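Local structure of orotate phosphoribosyltransferase (Aeropyrum pernix, 2YZK) at residues R79-R91 against T96-R108. The protein probably catalyses the magnesium-dependent transfer of a ribosyl phosphate group from 5-phosphoribose 1-diphosphate to orotate, giving orotidine monophosphate in de novo pyrimidine synthesis. Numbering follows the deposited sequence.
Sequences RLSKPLGYVRPER and TLSQVEGDPPKGR
The flexible loop of a type I phosphoribosyltransferase leaves strand 84-87, outermost in the parallel sheet of this chain, and its returning arm runs antiparallel to that strand; Tyr-86 facing Glu-101 is the one bridge between outgoing and returning arms. Glu-101 N bonds Tyr-86 O at 2.9 Å, and Tyr-86 N returns the bond to Glu-101 O. The same carbonyl receives a CA-H...O contact from Gly-85. Glu-101 is itself the second residue of a type II turn from Val-100 to Asp-103, closed by Asp-103 N to Val-100 O; at Gly-102, the third position, a side chain would collide with Leu-84 O.

Glu-101 works at two levels. Its CB sits over the centre of the Tyr-86 ring, 3.7 Å from the centroid, a CH-pi contact possible because chi1 of 63° sets the tyrosine CG between backbone N and carbonyl carbon. Farther out, its extended chain carries the carboxylate to Arg-88, where OE2 takes NE on its syn lone pair at 3.2 Å, the donor tilted 22° from the guanidinium plane. OE1 forms a salt bridge with Arg-32 of the second subunit, and a water bridges Glu-101 OE1 and Tyr-86 OH. Arg-88 is predicted to bind 5-phosphoribose 1-diphosphate, so the carboxylate probably positions a substrate-site arginine. Replacing Tyr-86 with alanine would probably leave Glu-101 CB without its aromatic floor and the shared water without its phenolic partner.

On the strand's N-terminal side of the bridge, Pro-83 CB meets Pro-104 CB at 3.9 Å; near the loop tip, Thr-96 CG2 lies against Glu-90 CG. Strand 84-87 hydrogen-bonds to strand 61-65, Leu-84 packs on helix 70-80, and Val-87 and Val-100 rest on helix 120-131.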
loop_
_atom_site.group_PDB
_atom_site.type_symbol
_atom_site.label_atom_id
_atom_site.label_comp_id
_atom_site.label_asym_id
_atom_site.label_seq_id
_atom_site.Cartn_x
_atom_site.Cartn_y
_atom_site.Cartn_z
ATOM N N ARG A 79 -12.185 -5.406 0.773
ATOM C CA ARG A 79 -13.555 -5.292 1.272
ATOM C C ARG A 79 -14.555 -5.588 0.159
ATOM O O ARG A 79 -15.605 -6.182 0.396
ATOM C CB ARG A 79 -13.817 -3.883 1.825
ATOM C CG ARG A 79 -13.153 -3.571 3.170
ATOM C CD ARG A 79 -13.833 -4.311 4.320
ATOM N NE ARG A 79 -15.216 -3.878 4.497
ATOM C CZ ARG A 79 -15.581 -2.717 5.033
ATOM N NH1 ARG A 79 -14.664 -1.860 5.458
ATOM N NH2 ARG A 79 -16.866 -2.402 5.126
ATOM N N LEU A 80 -14.222 -5.178 -1.058
ATOM C CA LEU A 80 -15.112 -5.376 -2.197
ATOM C C LEU A 80 -14.808 -6.639 -2.999
ATOM O O LEU A 80 -15.477 -6.919 -3.997
ATOM C CB LEU A 80 -15.044 -4.148 -3.115
ATOM C CG LEU A 80 -15.456 -2.822 -2.462
ATOM C CD1 LEU A 80 -15.143 -1.655 -3.392
ATOM C CD2 LEU A 80 -16.933 -2.868 -2.127
ATOM N N SER A 81 -13.815 -7.404 -2.559
ATOM C CA SER A 81 -13.422 -8.625 -3.258
ATOM C C SER A 81 -13.140 -8.295 -4.720
ATOM O O SER A 81 -13.526 -9.034 -5.624
ATOM C CB SER A 81 -14.535 -9.678 -3.173
ATOM O OG SER A 81 -14.800 -10.027 -1.827
ATOM N N LYS A 82 -12.460 -7.173 -4.939
ATOM C CA LYS A 82 -12.125 -6.717 -6.283
ATOM C C LYS A 82 -10.627 -6.682 -6.540
ATOM O O LYS A 82 -9.827 -6.657 -5.609
ATOM C CB LYS A 82 -12.671 -5.307 -6.513
ATOM C CG LYS A 82 -14.169 -5.222 -6.660
ATOM C CD LYS A 82 -14.604 -3.770 -6.787
ATOM C CE LYS A 82 -16.106 -3.647 -6.995
ATOM N NZ LYS A 82 -16.546 -4.265 -8.269
ATOM N N PRO A 83 -10.236 -6.692 -7.825
ATOM C CA PRO A 83 -8.834 -6.646 -8.241
ATOM C C PRO A 83 -8.224 -5.320 -7.784
ATOM O O PRO A 83 -8.922 -4.307 -7.681
ATOM C CB PRO A 83 -8.922 -6.712 -9.764
ATOM C CG PRO A 83 -10.162 -7.487 -10.005
ATOM C CD PRO A 83 -11.119 -6.940 -8.980
ATOM N N LEU A 84 -6.925 -5.335 -7.499
ATOM C CA LEU A 84 -6.230 -4.128 -7.086
ATOM C C LEU A 84 -5.121 -3.823 -8.079
ATOM O O LEU A 84 -4.531 -4.721 -8.677
ATOM C CB LEU A 84 -5.608 -4.297 -5.689
ATOM C CG LEU A 84 -4.638 -3.185 -5.273
ATOM C CD1 LEU A 84 -5.411 -1.883 -5.008
ATOM C CD2 LEU A 84 -3.866 -3.616 -4.022
ATOM N N GLY A 85 -4.860 -2.537 -8.260
ATOM C CA GLY A 85 -3.788 -2.109 -9.132
ATOM C C GLY A 85 -3.301 -0.805 -8.540
ATOM O O GLY A 85 -3.962 -0.236 -7.666
ATOM N N TYR A 86 -2.140 -0.334 -8.976
ATOM C CA TYR A 86 -1.634 0.935 -8.475
ATOM C C TYR A 86 -0.558 1.502 -9.362
ATOM O O TYR A 86 0.107 0.779 -10.114
ATOM C CB TYR A 86 -1.138 0.811 -7.023
ATOM C CG TYR A 86 0.038 -0.110 -6.779
ATOM C CD1 TYR A 86 1.347 0.370 -6.825
ATOM C CD2 TYR A 86 -0.162 -1.442 -6.415
ATOM C CE1 TYR A 86 2.427 -0.453 -6.501
ATOM C CE2 TYR A 86 0.909 -2.272 -6.093
ATOM C CZ TYR A 86 2.200 -1.770 -6.133
ATOM O OH TYR A 86 3.257 -2.576 -5.779
ATOM N N VAL A 87 -0.413 2.817 -9.287
ATOM C CA VAL A 87 0.572 3.521 -10.082
ATOM C C VAL A 87 1.456 4.331 -9.156
ATOM O O VAL A 87 0.962 5.055 -8.294
ATOM C CB VAL A 87 -0.122 4.458 -11.093
ATOM C CG1 VAL A 87 0.916 5.279 -11.856
ATOM C CG2 VAL A 87 -0.952 3.637 -12.053
ATOM N N ARG A 88 2.764 4.198 -9.336
ATOM C CA ARG A 88 3.710 4.925 -8.509
ATOM C C ARG A 88 4.461 5.974 -9.309
ATOM O O ARG A 88 4.720 5.791 -10.498
ATOM C CB ARG A 88 4.724 3.966 -7.880
ATOM C CG ARG A 88 5.705 3.370 -8.868
ATOM C CD ARG A 88 6.958 2.866 -8.169
ATOM N NE ARG A 88 6.733 1.646 -7.400
ATOM C CZ ARG A 88 7.639 1.101 -6.592
ATOM N NH1 ARG A 88 8.828 1.670 -6.441
ATOM N NH2 ARG A 88 7.366 -0.021 -5.943
ATOM N N PRO A 89 4.801 7.103 -8.669
ATOM C CA PRO A 89 5.541 8.160 -9.364
ATOM C C PRO A 89 6.998 7.704 -9.462
ATOM O O PRO A 89 7.684 7.585 -8.451
ATOM C CB PRO A 89 5.359 9.365 -8.444
ATOM C CG PRO A 89 5.292 8.732 -7.080
ATOM C CD PRO A 89 4.396 7.536 -7.318
ATOM N N GLU A 90 7.456 7.435 -10.681
ATOM C CA GLU A 90 8.821 6.968 -10.912
ATOM C C GLU A 90 9.826 8.108 -11.068
ATOM O O GLU A 90 9.485 9.188 -11.542
ATOM C CB GLU A 90 8.863 6.098 -12.176
ATOM C CG GLU A 90 7.966 4.864 -12.145
ATOM C CD GLU A 90 8.524 3.744 -11.284
ATOM O OE1 GLU A 90 7.906 2.657 -11.246
ATOM O OE2 GLU A 90 9.578 3.944 -10.646
ATOM N N ARG A 91 11.067 7.858 -10.660
ATOM C CA ARG A 91 12.135 8.846 -10.792
ATOM C C ARG A 91 12.332 9.050 -12.296
ATOM O O ARG A 91 12.400 8.083 -13.056
ATOM C CB ARG A 91 13.409 8.307 -10.145
ATOM C CG ARG A 91 13.547 8.794 -8.723
ATOM C CD ARG A 91 14.031 7.742 -7.750
ATOM N NE ARG A 91 15.492 7.726 -7.723
ATOM C CZ ARG A 91 16.230 8.369 -6.820
ATOM N NH1 ARG A 91 16.204 9.692 -6.753
ATOM N NH2 ARG A 91 16.997 7.690 -5.979
ATOM N N THR A 96 12.675 4.542 -17.410
ATOM C CA THR A 96 11.604 3.750 -16.822
ATOM C C THR A 96 10.311 3.932 -17.606
ATOM O O THR A 96 9.990 5.035 -18.044
ATOM C CB THR A 96 11.344 4.165 -15.361
ATOM O OG1 THR A 96 12.541 3.987 -14.591
ATOM C CG2 THR A 96 10.232 3.319 -14.759
ATOM N N LEU A 97 9.578 2.841 -17.781
ATOM C CA LEU A 97 8.304 2.869 -18.485
ATOM C C LEU A 97 7.228 2.627 -17.429
ATOM O O LEU A 97 7.298 1.658 -16.673
ATOM C CB LEU A 97 8.254 1.772 -19.548
ATOM C CG LEU A 97 9.324 1.825 -20.645
ATOM C CD1 LEU A 97 9.276 0.546 -21.466
ATOM C CD2 LEU A 97 9.106 3.048 -21.524
ATOM N N SER A 98 6.242 3.515 -17.375
ATOM C CA SER A 98 5.170 3.400 -16.392
ATOM C C SER A 98 4.336 2.149 -16.597
ATOM O O SER A 98 4.294 1.576 -17.686
ATOM C CB SER A 98 4.267 4.632 -16.449
ATOM O OG SER A 98 4.974 5.793 -16.049
ATOM N N GLN A 99 3.669 1.717 -15.536
ATOM C CA GLN A 99 2.834 0.537 -15.628
ATOM C C GLN A 99 1.830 0.529 -14.497
ATOM O O GLN A 99 2.019 1.197 -13.484
ATOM C CB GLN A 99 3.693 -0.724 -15.550
ATOM C CG GLN A 99 4.440 -0.863 -14.240
ATOM C CD GLN A 99 5.243 -2.147 -14.163
ATOM O OE1 GLN A 99 4.698 -3.242 -14.313
ATOM N NE2 GLN A 99 6.543 -2.021 -13.923
ATOM N N VAL A 100 0.746 -0.211 -14.691
ATOM C CA VAL A 100 -0.274 -0.338 -13.662
ATOM C C VAL A 100 0.107 -1.616 -12.917
ATOM O O VAL A 100 -0.196 -2.729 -13.355
ATOM C CB VAL A 100 -1.679 -0.462 -14.280
ATOM C CG1 VAL A 100 -2.739 -0.545 -13.181
ATOM C CG2 VAL A 100 -1.945 0.737 -15.177
ATOM N N GLU A 101 0.807 -1.444 -11.802
ATOM C CA GLU A 101 1.256 -2.572 -11.002
ATOM C C GLU A 101 0.061 -3.379 -10.519
ATOM O O GLU A 101 -0.955 -2.823 -10.115
ATOM C CB GLU A 101 2.115 -2.067 -9.839
ATOM C CG GLU A 101 3.397 -1.390 -10.338
ATOM C CD GLU A 101 4.277 -0.834 -9.237
ATOM O OE1 GLU A 101 4.839 -1.628 -8.450
ATOM O OE2 GLU A 101 4.415 0.407 -9.165
ATOM N N GLY A 102 0.186 -4.699 -10.586
ATOM C CA GLY A 102 -0.906 -5.567 -10.188
ATOM C C GLY A 102 -1.570 -6.144 -11.431
ATOM O O GLY A 102 -2.129 -7.240 -11.403
ATOM N N ASP A 103 -1.498 -5.387 -12.524
ATOM C CA ASP A 103 -2.068 -5.788 -13.808
ATOM C C ASP A 103 -3.509 -6.310 -13.744
ATOM O O ASP A 103 -3.815 -7.413 -14.198
ATOM C CB ASP A 103 -1.157 -6.831 -14.472
ATOM C CG ASP A 103 -1.610 -7.195 -15.876
ATOM O OD1 ASP A 103 -1.953 -6.275 -16.649
ATOM O OD2 ASP A 103 -1.611 -8.402 -16.206
ATOM N N PRO A 104 -4.417 -5.523 -13.157
ATOM C CA PRO A 104 -5.802 -5.996 -13.095
ATOM C C PRO A 104 -6.374 -6.016 -14.516
ATOM O O PRO A 104 -5.865 -5.336 -15.400
ATOM C CB PRO A 104 -6.475 -4.958 -12.196
ATOM C CG PRO A 104 -5.678 -3.706 -12.464
ATOM C CD PRO A 104 -4.264 -4.228 -12.471
ATOM N N PRO A 105 -7.428 -6.809 -14.756
ATOM C CA PRO A 105 -8.032 -6.879 -16.094
ATOM C C PRO A 105 -8.505 -5.515 -16.607
ATOM O O PRO A 105 -8.954 -4.672 -15.827
ATOM C CB PRO A 105 -9.190 -7.850 -15.893
ATOM C CG PRO A 105 -8.653 -8.778 -14.838
ATOM C CD PRO A 105 -8.027 -7.812 -13.858
ATOM N N LYS A 106 -8.387 -5.306 -17.916
ATOM C CA LYS A 106 -8.819 -4.062 -18.546
ATOM C C LYS A 106 -10.297 -3.849 -18.263
ATOM O O LYS A 106 -11.093 -4.791 -18.324
ATOM C CB LYS A 106 -8.601 -4.125 -20.061
ATOM C CG LYS A 106 -7.236 -3.656 -20.531
ATOM C CD LYS A 106 -6.110 -4.326 -19.773
ATOM C CE LYS A 106 -4.762 -3.849 -20.283
ATOM N NZ LYS A 106 -3.656 -4.359 -19.442
ATOM N N GLY A 107 -10.659 -2.607 -17.956
ATOM C CA GLY A 107 -12.039 -2.285 -17.658
ATOM C C GLY A 107 -12.125 -0.932 -16.987
ATOM O O GLY A 107 -11.153 -0.177 -16.972
ATOM N N ARG A 108 -13.284 -0.621 -16.424
ATOM C CA ARG A 108 -13.481 0.654 -15.757
ATOM C C ARG A 108 -12.985 0.576 -14.317
ATOM O O ARG A 108 -13.329 -0.350 -13.585
ATOM C CB ARG A 108 -14.964 1.038 -15.780
ATOM C CG ARG A 108 -15.248 2.432 -15.233
ATOM C CD ARG A 108 -16.742 2.731 -15.199
ATOM N NE ARG A 108 -17.011 4.059 -14.650
ATOM C CZ ARG A 108 -16.774 5.198 -15.293
ATOM N NH1 ARG A 108 -16.265 5.180 -16.520
ATOM N NH2 ARG A 108 -17.039 6.359 -14.707
HETATM O O HOH W 1 5.655 -1.695 -5.748
HETATM O O HOH W 2 3.484 2.097 -11.127
HETATM O O HOH W 3 4.325 5.732 -13.200
HETATM O O HOH W 4 5.015 3.031 -13.057
HETATM O O HOH W 5 12.107 5.299 -12.322
#